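Local coordinates for protein glycoside Hydrolase (Bacteroides plebeius, PDB 5T3B) that probably hydrolyses glycosidic bonds of agarose-type polysaccharides as a family 50 glycoside hydrolase, at residues 106-114 and 426-434; 219-229 and 310-321. All blocks are in the same frame, centred on the assembly; numbering follows the deposited sequence. Where two conformers were deposited one is given.

Contact 1 (106-114 and 426-434); sequences NSNGRSWIV and LLEAKNCVG
Arg110 and Lys430 cross at about a right angle where the hairpin of strands 102-105 and 111-114 meets the turn leading into strand 432-437, a parallel strand consistent with the (β/α)8 barrel of family 50 enzymes. The arginine chain leaves with CG anti to the backbone N (chi1 180°) and bends at chi3, which swings the guanidinium toward the C-terminal part of helix 412-427. There NH2 gives Leu427 O a straight bond of 2.8 Å close to the guanidinium plane, two waters accept from NH1 in the same plane, and Lys430 CA sits over one face. NE is committed to a salt bridge with Asp480 on helix 472-480, so the flat group is fixed from several directions and its charge is probably balanced. The Lys430 chain runs out straight; in one of its two conformers NZ donates to Asn108 O, a less certain bond. Its carbonyl O accepts from Ser111 N at 2.9 Å. Farther along, Val433 points toward the hairpin: CG1 lies 3.8 Å from Ser111 CB, and CG2 meets Ile113 CG1 at 4.0 Å. The strand axes diverge by 36°, and between Ile113 and Val433 a water bridges instead, accepting from Ile113 N and donating to Val433 O, 2.9 Å from each.

Contact 2 (219-229 and 310-321); sequences VFYDGWDEWCK and CAEKYYSAIKNA
This is a helix-helix contact, flanked by a 3-10 turn, in which Trp224 and Cys228 of helix 224-232 pack on Ala317 and Ala321 of helix 300-324. It lies in a helical region, its centre about 22 Å from the centre of the chain, probably outside the strands of a (β/α)8 barrel. The segment axes approach to 8.3 Å at 37°, a close spacing that fits the two alanines: Ala321 CB rests 3.4 Å from Cys228 O. Trp224 turns CG anti to its own N (chi1 166°), laying the indole toward the long helix, where NE1 donates to Lys313 O at 3.2 Å. The acceptor lies in the indole plane, but the donor stands above the carbonyl plane. Val219 CG1 and Cys228 SG lie over opposite faces of the indole, each toward the rim, and Phe199 of helix 195-203 meets it edge-to-face. Its six-membered ring and the Tyr314 ring are nearly parallel, 20° apart, yet slid so far that they barely overlap; their closest approach is Trp224 CZ2 to Tyr314 CD1, 3.6 Å. Tyr314 OH is anchored beyond by Asp252 and Ser251. An alanine at Trp224 is likely to leave Lys313 O without its indole donor and to open a gap between Val219, Cys228 and Tyr314. At the upstream end, Phe220 meets Cys310 SG with its edge. Between the helix backbones, one water donates to Asp225 O and to Ala317 O, 2.8 Å from each.

Both contacts are mostly buried, but they hold different elements. Contact 1 joins a hairpin to the C-terminal part of helix 412-427 and the start of a central strand, about 15 Å from the centre of the chain; contact 2 joins helices at about 22 Å. Their centres are 29 Å apart, their nearest atoms about 11 Å, and they do not touch, although contact 2 is nested within the loop that contact 1 closes. The chemistry follows the elements: polar groups and waters dominate between the turns and splayed strands of contact 1, whereas the paired helices of contact 2 meet through aromatic, sulfur and methyl groups, with bridging waters along one side.

Contact 1 (106-114 and 426-434)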
loop_
_atom_site.group_PDB
_atom_site.type_symbol
_atom_site.label_atom_id
_atom_site.label_comp_id
_atom_site.label_asym_id
_atom_site.label_seq_id
_atom_site.Cartn_x
_atom_site.Cartn_y
_atom_site.Cartn_z
ATOM N N ASN A 106 -4.680 14.570 14.089
ATOM C CA ASN A 106 -4.167 15.546 15.083
ATOM C C ASN A 106 -4.648 16.935 14.718
ATOM O O ASN A 106 -5.314 17.158 13.670
ATOM C CB ASN A 106 -2.603 15.465 15.312
ATOM C CG ASN A 106 -1.784 16.028 14.205
ATOM O OD1 ASN A 106 -2.312 16.737 13.333
ATOM N ND2 ASN A 106 -0.409 15.663 14.188
ATOM N N SER A 107 -4.313 17.908 15.572
ATOM C CA SER A 107 -4.859 19.247 15.406
ATOM C C SER A 107 -4.323 20.045 14.275
ATOM O O SER A 107 -4.924 21.034 13.883
ATOM C CB SER A 107 -4.642 20.051 16.681
ATOM O OG SER A 107 -3.284 20.257 17.118
ATOM N N ASN A 108 -3.234 19.593 13.713
ATOM C CA ASN A 108 -2.707 20.217 12.527
ATOM C C ASN A 108 -3.064 19.483 11.256
ATOM O O ASN A 108 -2.590 19.864 10.184
ATOM C CB ASN A 108 -1.253 20.567 12.641
ATOM C CG ASN A 108 -0.373 19.428 12.943
ATOM O OD1 ASN A 108 -0.021 19.171 14.169
ATOM N ND2 ASN A 108 0.181 18.853 11.844
ATOM N N GLY A 109 -4.042 18.580 11.334
ATOM C CA GLY A 109 -4.642 18.064 10.139
ATOM C C GLY A 109 -3.813 16.841 9.697
ATOM O O GLY A 109 -3.956 16.435 8.555
ATOM N N ARG A 110 -2.978 16.255 10.553
ATOM C CA ARG A 110 -2.275 15.007 10.184
ATOM C C ARG A 110 -2.978 13.805 10.702
ATOM O O ARG A 110 -3.282 13.737 11.878
ATOM C CB ARG A 110 -0.869 15.045 10.611
ATOM C CG ARG A 110 -0.136 13.726 10.228
ATOM C CD ARG A 110 1.308 13.790 10.458
ATOM N NE ARG A 110 1.940 14.661 9.551
ATOM C CZ ARG A 110 2.595 14.273 8.463
ATOM N NH1 ARG A 110 2.522 13.018 8.017
ATOM N NH2 ARG A 110 3.260 15.149 7.752
ATOM N N SER A 111 -3.170 12.843 9.818
ATOM C CA SER A 111 -3.747 11.581 10.196
ATOM C C SER A 111 -2.672 10.613 10.752
ATOM O O SER A 111 -1.549 10.610 10.308
ATOM C CB SER A 111 -4.437 10.911 8.988
ATOM O OG SER A 111 -5.542 11.608 8.515
ATOM N N TRP A 112 -3.114 9.744 11.659
ATOM C CA TRP A 112 -2.284 8.688 12.199
ATOM C C TRP A 112 -3.043 7.423 12.344
ATOM O O TRP A 112 -4.208 7.423 12.777
ATOM C CB TRP A 112 -1.821 9.051 13.612
ATOM C CG TRP A 112 -0.891 10.191 13.745
ATOM C CD1 TRP A 112 -1.275 11.450 14.085
ATOM C CD2 TRP A 112 0.519 10.255 13.499
ATOM N NE1 TRP A 112 -0.224 12.252 14.077
ATOM C CE2 TRP A 112 0.906 11.558 13.761
ATOM C CE3 TRP A 112 1.478 9.339 13.135
ATOM C CZ2 TRP A 112 2.223 11.988 13.666
ATOM C CZ3 TRP A 112 2.806 9.777 13.061
ATOM C CH2 TRP A 112 3.136 11.091 13.311
ATOM N N ILE A 113 -2.404 6.301 12.025
ATOM C CA ILE A 113 -2.824 5.053 12.659
ATOM C C ILE A 113 -2.388 5.108 14.132
ATOM O O ILE A 113 -1.281 5.521 14.423
ATOM C CB ILE A 113 -2.192 3.841 11.962
ATOM C CG1 ILE A 113 -2.684 3.767 10.543
ATOM C CG2 ILE A 113 -2.398 2.548 12.772
ATOM C CD1 ILE A 113 -4.066 3.483 10.415
ATOM N N VAL A 114 -3.303 4.665 15.014
ATOM C CA VAL A 114 -3.036 4.616 16.465
ATOM C C VAL A 114 -3.092 3.142 16.842
ATOM O O VAL A 114 -3.990 2.400 16.414
ATOM C CB VAL A 114 -4.111 5.471 17.201
ATOM C CG1 VAL A 114 -4.221 5.213 18.675
ATOM C CG2 VAL A 114 -3.783 6.951 16.821
ATOM N N LEU A 426 6.385 11.309 0.697
ATOM C CA LEU A 426 5.184 10.805 1.390
ATOM C C LEU A 426 5.074 11.432 2.786
ATOM O O LEU A 426 3.954 11.699 3.240
ATOM C CB LEU A 426 5.216 9.318 1.484
ATOM C CG LEU A 426 5.159 8.544 0.217
ATOM C CD1 LEU A 426 5.220 7.052 0.427
ATOM C CD2 LEU A 426 3.940 8.942 -0.636
ATOM N N LEU A 427 6.190 11.634 3.482
ATOM C CA LEU A 427 6.166 12.218 4.823
ATOM C C LEU A 427 5.538 13.588 4.814
ATOM O O LEU A 427 4.989 14.013 5.823
ATOM C CB LEU A 427 7.545 12.198 5.462
ATOM C CG LEU A 427 8.045 10.841 5.905
ATOM C CD1 LEU A 427 9.553 10.875 6.160
ATOM C CD2 LEU A 427 7.288 10.296 7.073
ATOM N N GLU A 428 5.690 14.328 3.714
ATOM C CA GLU A 428 5.087 15.642 3.641
ATOM C C GLU A 428 3.574 15.629 3.480
ATOM O O GLU A 428 2.918 16.661 3.702
ATOM C CB GLU A 428 5.707 16.452 2.499
ATOM C CG GLU A 428 7.160 16.742 2.675
ATOM C CD GLU A 428 7.631 17.916 1.856
ATOM O OE1 GLU A 428 7.290 19.080 2.189
ATOM O OE2 GLU A 428 8.343 17.656 0.904
ATOM N N ALA A 429 3.023 14.514 3.076
ATOM C CA ALA A 429 1.586 14.391 2.909
ATOM C C ALA A 429 0.946 14.073 4.255
ATOM O O ALA A 429 1.058 12.935 4.759
ATOM C CB ALA A 429 1.227 13.311 1.882
ATOM N N LYS A 430 0.221 15.026 4.823
ATOM C CA LYS A 430 -0.387 14.857 6.136
ATOM C C LYS A 430 -1.512 13.837 6.150
ATOM O O LYS A 430 -1.892 13.339 7.217
ATOM C CB LYS A 430 -0.912 16.184 6.627
ATOM C CG LYS A 430 0.148 17.218 6.921
ATOM C CD LYS A 430 -0.437 18.418 7.676
ATOM C CE LYS A 430 0.288 19.721 7.400
ATOM N NZ LYS A 430 -0.492 20.733 8.118
ATOM N N ASN A 431 -2.016 13.514 4.954
ATOM C CA ASN A 431 -3.003 12.481 4.784
ATOM C C ASN A 431 -2.446 11.094 4.471
ATOM O O ASN A 431 -3.238 10.163 4.263
ATOM C CB ASN A 431 -4.055 12.848 3.702
ATOM C CG ASN A 431 -3.444 13.175 2.372
ATOM O OD1 ASN A 431 -2.409 13.856 2.270
ATOM N ND2 ASN A 431 -4.163 12.805 1.322
ATOM N N CYS A 432 -1.115 10.941 4.495
ATOM C CA CYS A 432 -0.520 9.609 4.319
ATOM C C CYS A 432 -0.110 9.064 5.678
ATOM O O CYS A 432 0.636 9.762 6.383
ATOM C CB CYS A 432 0.699 9.719 3.407
ATOM S SG CYS A 432 1.549 8.137 3.169
ATOM N N VAL A 433 -0.599 7.881 6.026
ATOM C CA VAL A 433 -0.291 7.293 7.307
ATOM C C VAL A 433 0.876 6.275 7.258
ATOM O O VAL A 433 1.215 5.736 8.293
ATOM C CB VAL A 433 -1.519 6.600 7.930
ATOM C CG1 VAL A 433 -2.526 7.639 8.357
ATOM C CG2 VAL A 433 -2.145 5.555 7.045
ATOM N N GLY A 434 1.517 6.128 6.073
ATOM C CA GLY A 434 2.715 5.392 5.917
ATOM C C GLY A 434 2.702 4.547 4.656
ATOM O O GLY A 434 1.980 4.814 3.679
HETATM O O HOH W 1 3.103 10.979 5.856
HETATM O O HOH W 2 0.968 10.788 8.984
HETATM O O HOH W 3 0.224 6.507 10.928
#

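Contact 2 (219-229 and 310-321)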
loop_
_atom_site.group_PDB
_atom_site.type_symbol
_atom_site.label_atom_id
_atom_site.label_comp_id
_atom_site.label_asym_id
_atom_site.label_seq_id
_atom_site.Cartn_x
_atom_site.Cartn_y
_atom_site.Cartn_z
ATOM N N VAL A 219 -20.192 -6.332 -8.687
ATOM C CA VAL A 219 -20.903 -5.629 -7.623
ATOM C C VAL A 219 -22.375 -5.356 -7.978
ATOM O O VAL A 219 -23.156 -5.092 -7.074
ATOM C CB VAL A 219 -20.240 -4.299 -7.263
ATOM C CG1 VAL A 219 -18.813 -4.510 -6.821
ATOM C CG2 VAL A 219 -20.284 -3.276 -8.403
ATOM N N PHE A 220 -22.738 -5.524 -9.231
ATOM C CA PHE A 220 -24.130 -5.367 -9.643
ATOM C C PHE A 220 -24.904 -6.650 -9.636
ATOM O O PHE A 220 -26.121 -6.643 -9.931
ATOM C CB PHE A 220 -24.187 -4.749 -11.029
ATOM C CG PHE A 220 -23.526 -3.389 -11.109
ATOM C CD1 PHE A 220 -24.129 -2.287 -10.512
ATOM C CD2 PHE A 220 -22.299 -3.206 -11.763
ATOM C CE1 PHE A 220 -23.543 -1.054 -10.559
ATOM C CE2 PHE A 220 -21.714 -1.962 -11.785
ATOM C CZ PHE A 220 -22.348 -0.887 -11.199
ATOM N N TYR A 221 -24.229 -7.769 -9.349
ATOM C CA TYR A 221 -24.893 -9.060 -9.381
ATOM C C TYR A 221 -25.686 -9.296 -8.109
ATOM O O TYR A 221 -25.332 -8.794 -7.022
ATOM C CB TYR A 221 -23.862 -10.174 -9.609
ATOM C CG TYR A 221 -23.332 -10.310 -11.008
ATOM C CD1 TYR A 221 -22.836 -9.247 -11.726
ATOM C CD2 TYR A 221 -23.354 -11.561 -11.628
ATOM C CE1 TYR A 221 -22.355 -9.410 -13.035
ATOM C CE2 TYR A 221 -22.906 -11.731 -12.930
ATOM C CZ TYR A 221 -22.385 -10.678 -13.628
ATOM O OH TYR A 221 -21.935 -10.785 -14.904
ATOM N N ASP A 222 -26.736 -10.111 -8.251
ATOM C CA ASP A 222 -27.550 -10.423 -7.100
ATOM C C ASP A 222 -26.668 -11.034 -5.988
ATOM O O ASP A 222 -25.869 -11.919 -6.239
ATOM C CB ASP A 222 -28.646 -11.397 -7.463
ATOM C CG ASP A 222 -29.829 -10.713 -8.231
ATOM O OD1 ASP A 222 -29.816 -9.493 -8.535
ATOM O OD2 ASP A 222 -30.812 -11.393 -8.495
ATOM N N GLY A 223 -26.847 -10.525 -4.765
ATOM C CA GLY A 223 -26.257 -11.141 -3.605
ATOM C C GLY A 223 -24.894 -10.608 -3.171
ATOM O O GLY A 223 -24.354 -11.088 -2.188
ATOM N N TRP A 224 -24.383 -9.596 -3.878
ATOM C CA TRP A 224 -23.039 -9.046 -3.563
ATOM C C TRP A 224 -22.985 -8.560 -2.089
ATOM O O TRP A 224 -22.085 -8.949 -1.340
ATOM C CB TRP A 224 -22.671 -7.963 -4.549
ATOM C CG TRP A 224 -21.531 -7.127 -4.158
ATOM C CD1 TRP A 224 -21.584 -5.812 -3.860
ATOM C CD2 TRP A 224 -20.134 -7.500 -3.975
ATOM N NE1 TRP A 224 -20.350 -5.316 -3.545
ATOM C CE2 TRP A 224 -19.442 -6.341 -3.587
ATOM C CE3 TRP A 224 -19.426 -8.676 -4.122
ATOM C CZ2 TRP A 224 -18.071 -6.354 -3.320
ATOM C CZ3 TRP A 224 -18.081 -8.678 -3.871
ATOM C CH2 TRP A 224 -17.432 -7.536 -3.470
ATOM N N ASP A 225 -23.934 -7.684 -1.717
ATOM C CA ASP A 225 -23.852 -7.105 -0.378
ATOM C C ASP A 225 -23.961 -8.193 0.709
ATOM O O ASP A 225 -23.219 -8.171 1.698
ATOM C CB ASP A 225 -24.968 -6.095 -0.125
ATOM C CG ASP A 225 -24.832 -4.775 -0.814
ATOM O OD1 ASP A 225 -23.898 -4.507 -1.492
ATOM O OD2 ASP A 225 -25.840 -3.970 -0.784
ATOM N N GLU A 226 -24.898 -9.114 0.521
ATOM C CA GLU A 226 -25.066 -10.164 1.467
ATOM C C GLU A 226 -23.880 -11.130 1.563
ATOM O O GLU A 226 -23.504 -11.607 2.639
ATOM C CB GLU A 226 -26.347 -10.968 1.214
ATOM C CG GLU A 226 -26.647 -12.056 2.223
ATOM C CD GLU A 226 -26.622 -11.647 3.715
ATOM O OE1 GLU A 226 -27.051 -10.503 4.082
ATOM O OE2 GLU A 226 -26.108 -12.509 4.515
ATOM N N TRP A 227 -23.312 -11.430 0.400
ATOM C CA TRP A 227 -22.182 -12.309 0.342
ATOM C C TRP A 227 -20.991 -11.681 1.136
ATOM O O TRP A 227 -20.313 -12.366 1.903
ATOM C CB TRP A 227 -21.752 -12.629 -1.103
ATOM C CG TRP A 227 -20.503 -13.446 -1.130
ATOM C CD1 TRP A 227 -20.411 -14.785 -1.033
ATOM C CD2 TRP A 227 -19.181 -12.970 -1.134
ATOM N NE1 TRP A 227 -19.112 -15.183 -1.013
ATOM C CE2 TRP A 227 -18.341 -14.072 -1.043
ATOM C CE3 TRP A 227 -18.615 -11.712 -1.215
ATOM C CZ2 TRP A 227 -16.928 -13.938 -0.982
ATOM C CZ3 TRP A 227 -17.214 -11.587 -1.162
ATOM C CH2 TRP A 227 -16.411 -12.687 -1.019
ATOM N N CYS A 228 -20.794 -10.369 0.975
ATOM C CA CYS A 228 -19.721 -9.752 1.737
ATOM C C CYS A 228 -19.910 -9.956 3.246
ATOM O O CYS A 228 -18.959 -10.202 4.005
ATOM C CB CYS A 228 -19.598 -8.248 1.360
ATOM S SG CYS A 228 -18.903 -7.897 -0.227
ATOM N N LYS A 229 -21.157 -9.744 3.710
ATOM C CA LYS A 229 -21.450 -9.957 5.148
ATOM C C LYS A 229 -21.064 -11.384 5.591
ATOM O O LYS A 229 -20.469 -11.600 6.641
ATOM C CB LYS A 229 -22.902 -9.613 5.445
ATOM C CG LYS A 229 -23.171 -8.114 5.423
ATOM C CD LYS A 229 -24.604 -7.719 5.539
ATOM C CE LYS A 229 -24.759 -6.218 5.567
ATOM N NZ LYS A 229 -26.176 -5.883 5.773
ATOM N N CYS A 310 -19.246 2.129 -9.339
ATOM C CA CYS A 310 -18.773 0.778 -9.099
ATOM C C CYS A 310 -17.989 0.674 -7.791
ATOM O O CYS A 310 -18.180 -0.214 -6.971
ATOM C CB CYS A 310 -17.869 0.314 -10.274
ATOM S SG CYS A 310 -18.669 0.114 -11.833
ATOM N N ALA A 311 -17.101 1.658 -7.580
ATOM C CA ALA A 311 -16.321 1.718 -6.376
ATOM C C ALA A 311 -17.180 1.897 -5.160
ATOM O O ALA A 311 -16.916 1.292 -4.100
ATOM C CB ALA A 311 -15.235 2.778 -6.477
ATOM N N GLU A 312 -18.184 2.768 -5.265
ATOM C CA GLU A 312 -19.120 2.961 -4.155
ATOM C C GLU A 312 -19.804 1.653 -3.757
ATOM O O GLU A 312 -19.841 1.307 -2.564
ATOM C CB GLU A 312 -20.165 4.035 -4.542
ATOM C CG GLU A 312 -21.387 4.048 -3.673
ATOM C CD GLU A 312 -21.269 4.954 -2.480
ATOM O OE1 GLU A 312 -22.094 4.732 -1.545
ATOM O OE2 GLU A 312 -20.386 5.871 -2.513
ATOM N N LYS A 313 -20.293 0.893 -4.741
ATOM C CA LYS A 313 -20.979 -0.348 -4.437
ATOM C C LYS A 313 -20.009 -1.398 -3.849
ATOM O O LYS A 313 -20.379 -2.196 -2.992
ATOM C CB LYS A 313 -21.700 -0.903 -5.663
ATOM C CG LYS A 313 -22.875 -0.058 -6.092
ATOM C CD LYS A 313 -23.672 -0.804 -7.132
ATOM C CE LYS A 313 -24.531 -1.873 -6.503
ATOM N NZ LYS A 313 -25.594 -1.419 -5.506
ATOM N N TYR A 314 -18.761 -1.372 -4.336
ATOM C CA TYR A 314 -17.729 -2.270 -3.856
ATOM C C TYR A 314 -17.369 -1.972 -2.389
ATOM O O TYR A 314 -17.507 -2.817 -1.510
ATOM C CB TYR A 314 -16.542 -2.170 -4.808
ATOM C CG TYR A 314 -15.403 -3.050 -4.400
ATOM C CD1 TYR A 314 -15.413 -4.408 -4.692
ATOM C CD2 TYR A 314 -14.346 -2.549 -3.642
ATOM C CE1 TYR A 314 -14.385 -5.247 -4.289
ATOM C CE2 TYR A 314 -13.310 -3.386 -3.262
ATOM C CZ TYR A 314 -13.369 -4.725 -3.524
ATOM O OH TYR A 314 -12.339 -5.533 -3.132
ATOM N N TYR A 315 -16.865 -0.748 -2.169
ATOM C CA TYR A 315 -16.354 -0.402 -0.863
ATOM C C TYR A 315 -17.441 -0.365 0.206
ATOM O O TYR A 315 -17.185 -0.783 1.350
ATOM C CB TYR A 315 -15.630 0.937 -0.918
ATOM C CG TYR A 315 -14.302 0.959 -1.672
ATOM C CD1 TYR A 315 -13.288 0.025 -1.417
ATOM C CD2 TYR A 315 -14.068 1.928 -2.622
ATOM C CE1 TYR A 315 -12.074 0.148 -2.051
ATOM C CE2 TYR A 315 -12.850 2.043 -3.244
ATOM C CZ TYR A 315 -11.868 1.135 -2.968
ATOM O OH TYR A 315 -10.636 1.257 -3.638
ATOM N N SER A 316 -18.633 0.099 -0.139
ATOM C CA SER A 316 -19.652 0.162 0.849
ATOM C C SER A 316 -20.110 -1.211 1.290
ATOM O O SER A 316 -20.351 -1.445 2.487
ATOM C CB SER A 316 -20.806 1.019 0.339
ATOM O OG SER A 316 -21.502 0.355 -0.740
ATOM N N ALA A 317 -20.179 -2.167 0.367
ATOM C CA ALA A 317 -20.544 -3.514 0.749
ATOM C C ALA A 317 -19.564 -4.091 1.771
ATOM O O ALA A 317 -19.944 -4.786 2.700
ATOM C CB ALA A 317 -20.587 -4.438 -0.459
ATOM N N ILE A 318 -18.271 -3.843 1.549
ATOM C CA ILE A 318 -17.266 -4.421 2.398
ATOM C C ILE A 318 -17.241 -3.730 3.780
ATOM O O ILE A 318 -17.187 -4.361 4.816
ATOM C CB ILE A 318 -15.921 -4.437 1.671
ATOM C CG1 ILE A 318 -16.070 -5.391 0.445
ATOM C CG2 ILE A 318 -14.823 -4.911 2.627
ATOM C CD1 ILE A 318 -14.957 -5.251 -0.581
ATOM N N LYS A 319 -17.289 -2.385 3.778
ATOM C CA LYS A 319 -17.343 -1.695 5.030
ATOM C C LYS A 319 -18.602 -2.078 5.841
ATOM O O LYS A 319 -18.523 -2.317 7.058
ATOM C CB LYS A 319 -17.256 -0.192 4.848
ATOM C CG LYS A 319 -17.234 0.608 6.140
ATOM C CD LYS A 319 -16.053 0.230 7.064
ATOM C CE LYS A 319 -15.899 1.226 8.202
ATOM N NZ LYS A 319 -15.071 2.354 7.778
ATOM N N ASN A 320 -19.738 -2.142 5.160
ATOM C CA ASN A 320 -20.994 -2.551 5.848
ATOM C C ASN A 320 -20.895 -3.979 6.379
ATOM O O ASN A 320 -21.417 -4.312 7.408
ATOM C CB ASN A 320 -22.183 -2.312 4.945
ATOM C CG ASN A 320 -22.423 -0.821 4.768
ATOM O OD1 ASN A 320 -22.183 -0.059 5.685
ATOM N ND2 ASN A 320 -22.965 -0.400 3.637
ATOM N N ALA A 321 -20.189 -4.839 5.648
ATOM C CA ALA A 321 -19.933 -6.185 6.117
ATOM C C ALA A 321 -19.094 -6.211 7.392
ATOM O O ALA A 321 -19.385 -6.980 8.290
ATOM C CB ALA A 321 -19.253 -7.017 5.066
HETATM O O HOH W 4 -22.545 -5.697 2.881
HETATM O O HOH W 5 -23.114 -2.194 -2.138
HETATM O O HOH W 6 -26.853 -3.558 -3.341
HETATM O O HOH W 7 -20.833 -9.448 8.518
#